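Local atomic coordinates of Pre-mRNA splicing helicase-like protein (Chaetomium thermophilum, PDB entry 4RVQ), a protein that acts as the spliceosomal helicase Brr2 in pre-mRNA splicing, its noncanonical PWI domain probably serving protein or RNA interactions. Residues Asn12-Leu24 and Glu87-Arg100. Residues are numbered along the deposited sequence; the frame is centred on the assembly and turned at random. Where two conformers were deposited one is given.
With EDO (1,2-ethanediol), chain F; EDO (1,2-ethanediol), chain G; SO4 (sulfate ion), chain B.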
ATOM      1  N   ASN A  12      -4.367  -8.444  -7.514  1.00 10.29           N
ATOM      2  CA  ASN A  12      -4.189  -7.449  -6.484  1.00  9.16           C
ATOM      3  C   ASN A  12      -3.831  -8.020  -5.142  1.00  9.57           C
ATOM      4  O   ASN A  12      -3.536  -7.236  -4.227  1.00 10.27           O
ATOM      5  CB  ASN A  12      -5.445  -6.627  -6.349  1.00  9.07           C
ATOM      6  CG  ASN A  12      -5.781  -5.849  -7.602  1.00  9.00           C
ATOM      7  OD1 ASN A  12      -4.906  -5.426  -8.347  1.00 11.55           O
ATOM      8  ND2 ASN A  12      -7.038  -5.639  -7.825  1.00 10.28           N
ATOM      9  N   TYR A  13      -3.838  -9.332  -4.984  1.00 10.00           N
ATOM     10  CA  TYR A  13      -3.634  -9.898  -3.651  0.88 10.32           C
ATOM     11  C   TYR A  13      -2.175  -9.739  -3.222  1.00  8.93           C
ATOM     12  O   TYR A  13      -1.274 -10.064  -3.992  1.00 11.28           O
ATOM     13  CB  TYR A  13      -4.069 -11.384  -3.558  0.88 11.82           C
ATOM     14  CG  TYR A  13      -3.941 -11.844  -2.134  0.88 11.67           C
ATOM     15  CD1 TYR A  13      -4.845 -11.444  -1.177  0.88 12.57           C
ATOM     16  CD2 TYR A  13      -2.851 -12.613  -1.716  0.88 11.44           C
ATOM     17  CE1 TYR A  13      -4.692 -11.811   0.148  0.88 13.27           C
ATOM     18  CE2 TYR A  13      -2.698 -12.956  -0.412  0.88 11.12           C
ATOM     19  CZ  TYR A  13      -3.593 -12.557   0.521  0.88 13.29           C
ATOM     20  OH  TYR A  13      -3.417 -12.933   1.836  0.88 15.25           O
ATOM     21  N   VAL A  14      -1.973  -9.288  -1.993  1.00  7.98           N
ATOM     22  CA  VAL A  14      -0.635  -9.202  -1.392  1.00  7.42           C
ATOM     23  C   VAL A  14      -0.804  -9.547   0.065  1.00  7.36           C
ATOM     24  O   VAL A  14      -1.619  -8.953   0.775  1.00  8.85           O
ATOM     25  CB  VAL A  14      -0.004  -7.800  -1.574  1.00  8.09           C
ATOM     26  CG1 VAL A  14      -0.852  -6.678  -1.098  1.00 10.15           C
ATOM     27  CG2 VAL A  14       1.361  -7.768  -0.915  1.00  8.47           C
ATOM     28  N   HIS A  15      -0.068 -10.549   0.514  1.00  6.53           N
ATOM     29  CA  HIS A  15      -0.154 -10.973   1.903  1.00  6.72           C
ATOM     30  C   HIS A  15       0.570  -9.951   2.800  1.00  6.71           C
ATOM     31  O   HIS A  15       1.565  -9.360   2.400  1.00  6.61           O
ATOM     32  CB  HIS A  15       0.459 -12.363   2.103  1.00  6.89           C
ATOM     33  CG  HIS A  15       0.184 -12.929   3.449  1.00  8.10           C
ATOM     34  ND1 HIS A  15       1.020 -12.741   4.530  1.00  8.52           N
ATOM     35  CD2 HIS A  15      -0.841 -13.704   3.877  1.00 10.61           C
ATOM     36  CE1 HIS A  15       0.508 -13.373   5.571  1.00 10.06           C
ATOM     37  NE2 HIS A  15      -0.622 -13.960   5.200  1.00 11.84           N
ATOM     38  N   ALA A  16       0.093  -9.790   4.030  1.00  6.36           N
ATOM     39  CA  ALA A  16       0.704  -8.842   4.953  1.00  7.25           C
ATOM     40  C   ALA A  16       2.225  -9.056   5.080  1.00  8.36           C
ATOM     41  O   ALA A  16       2.973  -8.090   5.201  1.00  8.65           O
ATOM     42  CB  ALA A  16       0.049  -8.940   6.315  1.00  9.75           C
ATOM     43  N   ARG A  17       2.686 -10.300   5.109  1.00  9.22           N
ATOM     44  CA  ARG A  17       4.122 -10.544   5.300  1.00 10.00           C
ATOM     45  C   ARG A  17       4.966 -10.058   4.129  1.00  9.56           C
ATOM     46  O   ARG A  17       6.190  -9.938   4.273  1.00 11.70           O
ATOM     47  CB  ARG A  17       4.391 -12.019   5.568  1.00 13.35           C
ATOM     48  CG  ARG A  17       4.254 -12.936   4.380  1.00 18.44           C
ATOM     49  CD  ARG A  17       4.346 -14.406   4.831  1.00 20.86           C
ATOM     50  NE  ARG A  17       5.716 -14.788   5.085  1.00 24.34           N
ATOM     51  CZ  ARG A  17       6.151 -15.905   5.661  1.00 24.06           C
ATOM     52  NH1 ARG A  17       5.340 -16.857   6.161  1.00 20.76           N
ATOM     53  NH2 ARG A  17       7.459 -16.024   5.758  1.00 26.76           N
ATOM     54  N   GLU A  18       4.341  -9.798   2.989  1.00  7.66           N
ATOM     55  CA  GLU A  18       5.067  -9.330   1.816  1.00  7.37           C
ATOM     56  C   GLU A  18       5.412  -7.851   1.922  1.00  6.85           C
ATOM     57  O   GLU A  18       6.300  -7.390   1.222  1.00  7.72           O
ATOM     58  CB  GLU A  18       4.273  -9.583   0.541  1.00  7.48           C
ATOM     59  CG  GLU A  18       3.975 -11.031   0.306  1.00  7.71           C
ATOM     60  CD  GLU A  18       3.336 -11.250  -1.035  1.00  8.23           C
ATOM     61  OE1 GLU A  18       4.044 -11.060  -2.061  1.00  8.88           O
ATOM     62  OE2 GLU A  18       2.117 -11.590  -1.108  1.00  8.54           O
ATOM     63  N   ILE A  19       4.685  -7.093   2.720  1.00  6.79           N
ATOM     64  CA  ILE A  19       4.818  -5.639   2.728  1.00  6.47           C
ATOM     65  C   ILE A  19       5.908  -5.203   3.690  1.00  6.99           C
ATOM     66  O   ILE A  19       5.647  -4.822   4.816  1.00  8.38           O
ATOM     67  CB  ILE A  19       3.470  -4.936   2.946  1.00  7.37           C
ATOM     68  CG1 ILE A  19       2.469  -5.412   1.857  1.00  8.45           C
ATOM     69  CG2 ILE A  19       3.647  -3.409   2.876  1.00  8.51           C
ATOM     70  CD1 ILE A  19       1.135  -4.768   1.878  1.00 10.93           C
ATOM     71  N   ASP A  20       7.150  -5.351   3.237  1.00  7.03           N
ATOM     72  CA  ASP A  20       8.305  -4.854   3.942  1.00  6.94           C
ATOM     73  C   ASP A  20       8.362  -3.334   3.800  1.00  6.63           C
ATOM     74  O   ASP A  20       7.540  -2.685   3.115  1.00  6.38           O
ATOM     75  CB  ASP A  20       9.576  -5.522   3.412  1.00  8.90           C
ATOM     76  CG  ASP A  20       9.761  -5.262   1.951  1.00  8.76           C
ATOM     77  OD1 ASP A  20       9.051  -5.913   1.179  1.00 11.40           O
ATOM     78  OD2 ASP A  20      10.593  -4.372   1.571  1.00  9.04           O
ATOM     79  N   ALA A  21       9.364  -2.719   4.444  1.00  6.95           N
ATOM     80  CA  ALA A  21       9.534  -1.277   4.460  1.00  6.21           C
ATOM     81  C   ALA A  21       9.663  -0.651   3.073  1.00  5.79           C
ATOM     82  O   ALA A  21       9.379   0.549   2.939  1.00  6.73           O
ATOM     83  CB  ALA A  21      10.784  -0.940   5.260  1.00  7.44           C
ATOM     84  N   TYR A  22      10.088  -1.426   2.070  1.00  5.71           N
ATOM     85  CA  TYR A  22      10.325  -0.922   0.726  1.00  5.45           C
ATOM     86  C   TYR A  22       9.379  -1.543  -0.312  1.00  5.18           C
ATOM     87  O   TYR A  22       9.587  -1.318  -1.497  1.00  6.14           O
ATOM     88  CB  TYR A  22      11.780  -1.179   0.322  1.00  6.09           C
ATOM     89  CG  TYR A  22      12.774  -0.477   1.200  1.00  6.41           C
ATOM     90  CD1 TYR A  22      13.152   0.812   0.939  1.00  7.03           C
ATOM     91  CD2 TYR A  22      13.328  -1.104   2.307  1.00  6.72           C
ATOM     92  CE1 TYR A  22      14.088   1.469   1.735  1.00  7.61           C
ATOM     93  CE2 TYR A  22      14.258  -0.494   3.105  1.00  6.90           C
ATOM     94  CZ  TYR A  22      14.626   0.799   2.843  1.00  7.64           C
ATOM     95  OH  TYR A  22      15.550   1.473   3.600  1.00  9.15           O
ATOM     96  N   TRP A  23       8.353  -2.286   0.099  1.00  5.29           N
ATOM     97  CA  TRP A  23       7.489  -2.944  -0.873  1.00  5.67           C
ATOM     98  C   TRP A  23       6.868  -1.949  -1.835  1.00  5.30           C
ATOM     99  O   TRP A  23       6.877  -2.152  -3.046  1.00  6.01           O
ATOM    100  CB  TRP A  23       6.402  -3.717  -0.106  1.00  5.82           C
ATOM    101  CG  TRP A  23       5.415  -4.465  -1.015  1.00  6.21           C
ATOM    102  CD1 TRP A  23       5.550  -5.755  -1.471  1.00  7.11           C
ATOM    103  CD2 TRP A  23       4.222  -3.949  -1.610  1.00  6.37           C
ATOM    104  NE1 TRP A  23       4.486  -6.080  -2.280  1.00  7.48           N
ATOM    105  CE2 TRP A  23       3.665  -4.982  -2.398  1.00  6.85           C
ATOM    106  CE3 TRP A  23       3.556  -2.734  -1.549  1.00  6.55           C
ATOM    107  CZ2 TRP A  23       2.468  -4.832  -3.098  1.00  8.76           C
ATOM    108  CZ3 TRP A  23       2.355  -2.584  -2.265  1.00  7.45           C
ATOM    109  CH2 TRP A  23       1.846  -3.622  -3.023  1.00  7.74           C
ATOM    110  N   LEU A  24       6.311  -0.864  -1.297  1.00  5.91           N
ATOM    111  CA  LEU A  24       5.638   0.114  -2.149  1.00  5.88           C
ATOM    112  C   LEU A  24       6.629   0.739  -3.120  1.00  5.93           C
ATOM    113  O   LEU A  24       6.365   0.879  -4.326  1.00  6.13           O
ATOM    114  CB  LEU A  24       4.932   1.157  -1.308  1.00  6.49           C
ATOM    115  CG  LEU A  24       4.268   2.286  -2.096  1.00  6.92           C
ATOM    116  CD1 LEU A  24       3.229   1.765  -3.089  1.00  7.51           C
ATOM    117  CD2 LEU A  24       3.676   3.304  -1.168  1.00  8.76           C
ATOM    118  N   GLU A  87      -7.083  -0.864  -3.673  1.00  6.70           N
ATOM    119  CA  GLU A  87      -7.730  -2.041  -3.091  1.00  6.92           C
ATOM    120  C   GLU A  87      -7.064  -2.446  -1.778  1.00  6.96           C
ATOM    121  O   GLU A  87      -7.711  -2.991  -0.897  1.00  9.79           O
ATOM    122  CB  GLU A  87      -7.684  -3.218  -4.062  1.00  7.38           C
ATOM    123  CG  GLU A  87      -8.514  -3.040  -5.355  1.00  7.50           C
ATOM    124  CD  GLU A  87      -9.999  -3.130  -5.151  1.00  8.34           C
ATOM    125  OE1 GLU A  87     -10.453  -3.294  -4.015  1.00 10.57           O
ATOM    126  OE2 GLU A  87     -10.719  -3.019  -6.186  1.00  8.88           O
ATOM    127  N   ASN A  88      -5.760  -2.209  -1.685  1.00  6.02           N
ATOM    128  CA  ASN A  88      -4.950  -2.542  -0.517  1.00  6.35           C
ATOM    129  C   ASN A  88      -4.560  -1.330   0.303  1.00  6.11           C
ATOM    130  O   ASN A  88      -3.553  -1.392   1.010  1.00  7.00           O
ATOM    131  CB  ASN A  88      -3.705  -3.300  -0.987  1.00  5.86           C
ATOM    132  CG  ASN A  88      -4.033  -4.672  -1.524  1.00  6.82           C
ATOM    133  OD1 ASN A  88      -4.487  -5.535  -0.766  1.00  8.21           O
ATOM    134  ND2 ASN A  88      -3.835  -4.870  -2.795  1.00  7.09           N
ATOM    135  N   ARG A  89      -5.331  -0.254   0.264  1.00  6.51           N
ATOM    136  CA  ARG A  89      -4.861   0.977   0.876  1.00  7.20           C
ATOM    137  C   ARG A  89      -4.554   0.809   2.357  1.00  6.67           C
ATOM    138  O   ARG A  89      -3.542   1.345   2.820  1.00  7.55           O
ATOM    139  CB  ARG A  89      -5.836   2.112   0.593  1.00  9.96           C
ATOM    140  CG  ARG A  89      -7.243   1.874   1.056  1.00  9.61           C
ATOM    141  CD  ARG A  89      -8.213   2.831   0.356  1.00 13.23           C
ATOM    142  NE  ARG A  89      -9.619   2.633   0.731  1.00 13.87           N
ATOM    143  CZ  ARG A  89     -10.424   1.697   0.228  1.00 14.41           C
ATOM    144  NH1 ARG A  89     -10.013   0.853  -0.681  1.00 13.69           N
ATOM    145  NH2 ARG A  89     -11.666   1.619   0.652  1.00 16.08           N
ATOM    146  N   ASP A  90      -5.376   0.109   3.122  1.00  6.89           N
ATOM    147  CA  ASP A  90      -5.107  -0.053   4.539  0.69  7.10           C
ATOM    148  C   ASP A  90      -3.813  -0.850   4.773  1.00  6.43           C
ATOM    149  O   ASP A  90      -2.954  -0.444   5.574  1.00  7.16           O
ATOM    150  CB  ASP A  90      -6.256  -0.752   5.246  0.69  8.77           C
ATOM    151  CG  ASP A  90      -7.484   0.090   5.342  0.69 11.60           C
ATOM    152  OD1 ASP A  90      -7.385   1.314   5.586  0.69 14.67           O
ATOM    153  OD2 ASP A  90      -8.588  -0.481   5.223  0.69 11.28           O
ATOM    154  N   LYS A  91      -3.656  -1.965   4.074  1.00  5.87           N
ATOM    155  CA  LYS A  91      -2.450  -2.744   4.201  1.00  6.16           C
ATOM    156  C   LYS A  91      -1.222  -1.936   3.824  1.00  5.65           C
ATOM    157  O   LYS A  91      -0.198  -1.981   4.533  1.00  6.79           O
ATOM    158  CB  LYS A  91      -2.493  -3.971   3.305  1.00  8.74           C
ATOM    159  CG  LYS A  91      -3.125  -5.200   3.872  1.00  8.16           C
ATOM    160  CD  LYS A  91      -3.063  -6.375   2.933  1.00  9.57           C
ATOM    161  CE  LYS A  91      -3.372  -7.666   3.647  1.00  9.16           C
ATOM    162  NZ  LYS A  91      -3.554  -8.803   2.734  1.00  9.18           N
ATOM    163  N   VAL A  92      -1.266  -1.269   2.678  1.00  6.27           N
ATOM    164  CA  VAL A  92      -0.084  -0.572   2.211  1.00  7.07           C
ATOM    165  C   VAL A  92       0.318   0.530   3.195  1.00  5.95           C
ATOM    166  O   VAL A  92       1.492   0.650   3.563  1.00  6.89           O
ATOM    167  CB  VAL A  92      -0.307   0.000   0.806  1.00  7.13           C
ATOM    168  CG1 VAL A  92       0.888   0.861   0.342  1.00  8.46           C
ATOM    169  CG2 VAL A  92      -0.491  -1.131  -0.186  1.00  8.34           C
ATOM    170  N   VAL A  93      -0.616   1.345   3.631  1.00  6.01           N
ATOM    171  CA  VAL A  93      -0.303   2.469   4.491  0.78  6.06           C
ATOM    172  C   VAL A  93       0.202   1.958   5.844  1.00  6.24           C
ATOM    173  O   VAL A  93       1.254   2.387   6.344  1.00  6.94           O
ATOM    174  CB  VAL A  93      -1.548   3.378   4.672  0.78  8.48           C
ATOM    175  CG1 VAL A  93      -1.329   4.359   5.759  0.78  9.45           C
ATOM    176  CG2 VAL A  93      -1.906   4.099   3.358  0.78  9.23           C
ATOM    177  N   TRP A  94      -0.579   1.098   6.493  1.00  5.88           N
ATOM    178  CA  TRP A  94      -0.262   0.694   7.836  1.00  5.60           C
ATOM    179  C   TRP A  94       0.924  -0.228   7.925  1.00  5.90           C
ATOM    180  O   TRP A  94       1.739  -0.116   8.853  1.00  6.79           O
ATOM    181  CB  TRP A  94      -1.495   0.096   8.527  1.00  5.68           C
ATOM    182  CG  TRP A  94      -2.495   1.163   8.868  1.00  6.18           C
ATOM    183  CD1 TRP A  94      -3.642   1.476   8.216  1.00  7.17           C
ATOM    184  CD2 TRP A  94      -2.421   2.042   9.974  1.00  7.09           C
ATOM    185  NE1 TRP A  94      -4.279   2.485   8.842  1.00  8.86           N
ATOM    186  CE2 TRP A  94      -3.558   2.873   9.932  1.00  8.61           C
ATOM    187  CE3 TRP A  94      -1.508   2.210  11.012  1.00  8.68           C
ATOM    188  CZ2 TRP A  94      -3.788   3.843  10.879  1.00 11.15           C
ATOM    189  CZ3 TRP A  94      -1.742   3.185  11.961  1.00 10.88           C
ATOM    190  CH2 TRP A  94      -2.858   4.010  11.880  1.00 11.96           C
ATOM    191  N   LEU A  95       1.029  -1.214   7.048  1.00  5.79           N
ATOM    192  CA  LEU A  95       2.135  -2.132   7.109  1.00  5.81           C
ATOM    193  C   LEU A  95       3.460  -1.505   6.702  1.00  5.84           C
ATOM    194  O   LEU A  95       4.507  -1.914   7.210  1.00  6.35           O
ATOM    195  CB  LEU A  95       1.876  -3.404   6.327  1.00  6.84           C
ATOM    196  CG  LEU A  95       0.732  -4.275   6.835  1.00  6.22           C
ATOM    197  CD1 LEU A  95       0.411  -5.374   5.870  1.00  8.19           C
ATOM    198  CD2 LEU A  95       1.021  -4.766   8.244  1.00  9.20           C
ATOM    199  N   THR A  96       3.440  -0.523   5.798  1.00  6.31           N
ATOM    200  CA  THR A  96       4.662   0.210   5.492  1.00  5.56           C
ATOM    201  C   THR A  96       5.138   0.942   6.758  1.00  6.46           C
ATOM    202  O   THR A  96       6.318   0.921   7.120  1.00  7.42           O
ATOM    203  CB  THR A  96       4.469   1.170   4.325  1.00  5.96           C
ATOM    204  OG1 THR A  96       4.141   0.406   3.156  1.00  6.52           O
ATOM    205  CG2 THR A  96       5.710   1.969   4.061  1.00  6.07           C
ATOM    206  N   ARG A  97       4.220   1.645   7.422  1.00  6.39           N
ATOM    207  CA  ARG A  97       4.548   2.347   8.632  1.00  7.11           C
ATOM    208  C   ARG A  97       5.065   1.378   9.698  1.00  6.49           C
ATOM    209  O   ARG A  97       6.085   1.632  10.359  1.00  7.44           O
ATOM    210  CB  ARG A  97       3.342   3.128   9.149  1.00  8.58           C
ATOM    211  CG  ARG A  97       3.699   4.036  10.292  1.00 11.78           C
ATOM    212  CD  ARG A  97       2.483   4.814  10.829  1.00 12.23           C
ATOM    213  NE  ARG A  97       2.836   5.444  12.090  1.00 13.06           N
ATOM    214  CZ  ARG A  97       1.975   5.796  13.033  1.00 12.86           C
ATOM    215  NH1 ARG A  97       0.691   5.679  12.816  1.00 14.52           N
ATOM    216  NH2 ARG A  97       2.406   6.261  14.193  1.00 17.30           N
ATOM    217  N   LEU A  98       4.362   0.289   9.902  1.00  6.60           N
ATOM    218  CA  LEU A  98       4.762  -0.685  10.920  1.00  6.93           C
ATOM    219  C   LEU A  98       6.126  -1.279  10.609  1.00  6.90           C
ATOM    220  O   LEU A  98       6.975  -1.435  11.512  1.00  8.01           O
ATOM    221  CB  LEU A  98       3.683  -1.760  11.092  1.00  6.69           C
ATOM    222  CG  LEU A  98       3.916  -2.798  12.191  1.00  6.77           C
ATOM    223  CD1 LEU A  98       4.098  -2.168  13.546  1.00  8.16           C
ATOM    224  CD2 LEU A  98       2.767  -3.784  12.197  1.00  8.38           C
ATOM    225  N   ALA A  99       6.366  -1.623   9.352  1.00  6.98           N
ATOM    226  CA  ALA A  99       7.654  -2.225   8.980  1.00  7.70           C
ATOM    227  C   ALA A  99       8.809  -1.292   9.266  1.00  7.55           C
ATOM    228  O   ALA A  99       9.941  -1.744   9.452  1.00  9.66           O
ATOM    229  CB  ALA A  99       7.662  -2.625   7.518  1.00  8.55           C
ATOM    230  N   ARG A 100       8.562   0.005   9.225  1.00  7.17           N
ATOM    231  CA  ARG A 100       9.567   1.032   9.455  1.00  7.91           C
ATOM    232  C   ARG A 100       9.729   1.407  10.933  1.00  8.34           C
ATOM    233  O   ARG A 100      10.659   2.181  11.229  1.00 11.28           O
ATOM    234  CB  ARG A 100       9.244   2.257   8.578  1.00  8.89           C
ATOM    235  CG  ARG A 100       9.534   1.964   7.141  1.00  8.63           C
ATOM    236  CD  ARG A 100       8.967   2.979   6.147  1.00  7.33           C
ATOM    237  NE  ARG A 100       9.643   2.814   4.841  1.00  7.49           N
ATOM    238  CZ  ARG A 100      10.857   3.284   4.616  1.00  6.73           C
ATOM    239  NH1 ARG A 100      11.412   4.148   5.451  1.00  8.09           N
ATOM    240  NH2 ARG A 100      11.522   2.926   3.550  1.00  7.73           N
TER
HETATM  241  C1  EDO F 505      -1.063   5.569   9.232  0.77 12.44           C
HETATM  242  O1  EDO F 505      -0.519   6.363  10.261  0.77 15.01           O
HETATM  243  C2  EDO F 505      -2.275   6.264   8.638  0.77 20.42           C
HETATM  244  O2  EDO F 505      -1.799   7.434   7.957  0.77 25.21           O
HETATM  245  C1  EDO G 506      -6.522   4.857   6.357  0.58 37.03           C
HETATM  246  O1  EDO G 506      -6.185   4.803   7.749  0.58 37.03           O
HETATM  247  C2  EDO G 506      -5.491   4.046   5.581  0.58 34.24           C
HETATM  248  O2  EDO G 506      -6.045   3.587   4.345  0.58 35.52           O
HETATM  249  S   SO4 B 501     -13.099  -1.580  -0.729  0.53 10.04           S
HETATM  250  O1  SO4 B 501     -12.811  -2.342   0.487  0.53 14.25           O
HETATM  251  O2  SO4 B 501     -13.608  -0.237  -0.373  0.53 14.77           O
HETATM  252  O3  SO4 B 501     -11.844  -1.460  -1.448  0.53 10.36           O
HETATM  253  O4  SO4 B 501     -14.083  -2.315  -1.448  0.53  9.29           O
HETATM  254  O   HOH W   1      -4.408  -8.285  -0.813  1.00 10.06           O
HETATM  255  O   HOH W   2       6.238  -0.546   1.661  1.00  6.43           O
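Arg100 NH2 lies over one face of the Tyr22 ring, offset toward its rim. Arg100 CZ is 5.0 Å from the centroid of the Tyr22 ring, a cation-pi contact. The two planes stand 75° apart, so the guanidinium turns an edge to the ring. At the guanidinium edge, near its plane, Arg100 NE and NH2 both donate to Ala21 O, NE at 3.0 Å and NH2 longer, from above the carbonyl plane. Ile19 CG1 sits over one face of the Trp23 indole, while Val92 CG2 meets the same ring at CZ3. On the far side of helix 89-99, one face of the Trp94 ring carries an ethanediol, probably from the crystallisation liquor, and Trp94 NE1 donates to a second at the ring edge. Trp94 also packs on Glu113 and Met114 of helix 104-116, and an alanine here would probably leave a gap against that helix. The all-helical PWI-like domain lays the loop before helix 23-29 along helix 89-99. Ile19 fills the middle, its CG2 3.9 Å from Leu95 CB. Leu95 CD1 presses on Ala16 CB at 3.6 Å. Lys91 runs extended beyond CG and brings NZ to 2.8 Å from Val14 O; Glu125 also pairs with this ammonium. Asn88 has CG anti to its carbonyl carbon (chi1 -69°), which sends the amide toward the loop, with ND2 2.8 Å from Asn12 O. Asn88 OD1 accepts a hydrogen bond from a water that in turn accepts from Val14 N. A second water donates to Asp20 O and Thr96 OG1 and accepts from Leu24 N. Thr96 OG1 itself donates to Val92 O, 2.7 Å away in the carbonyl plane.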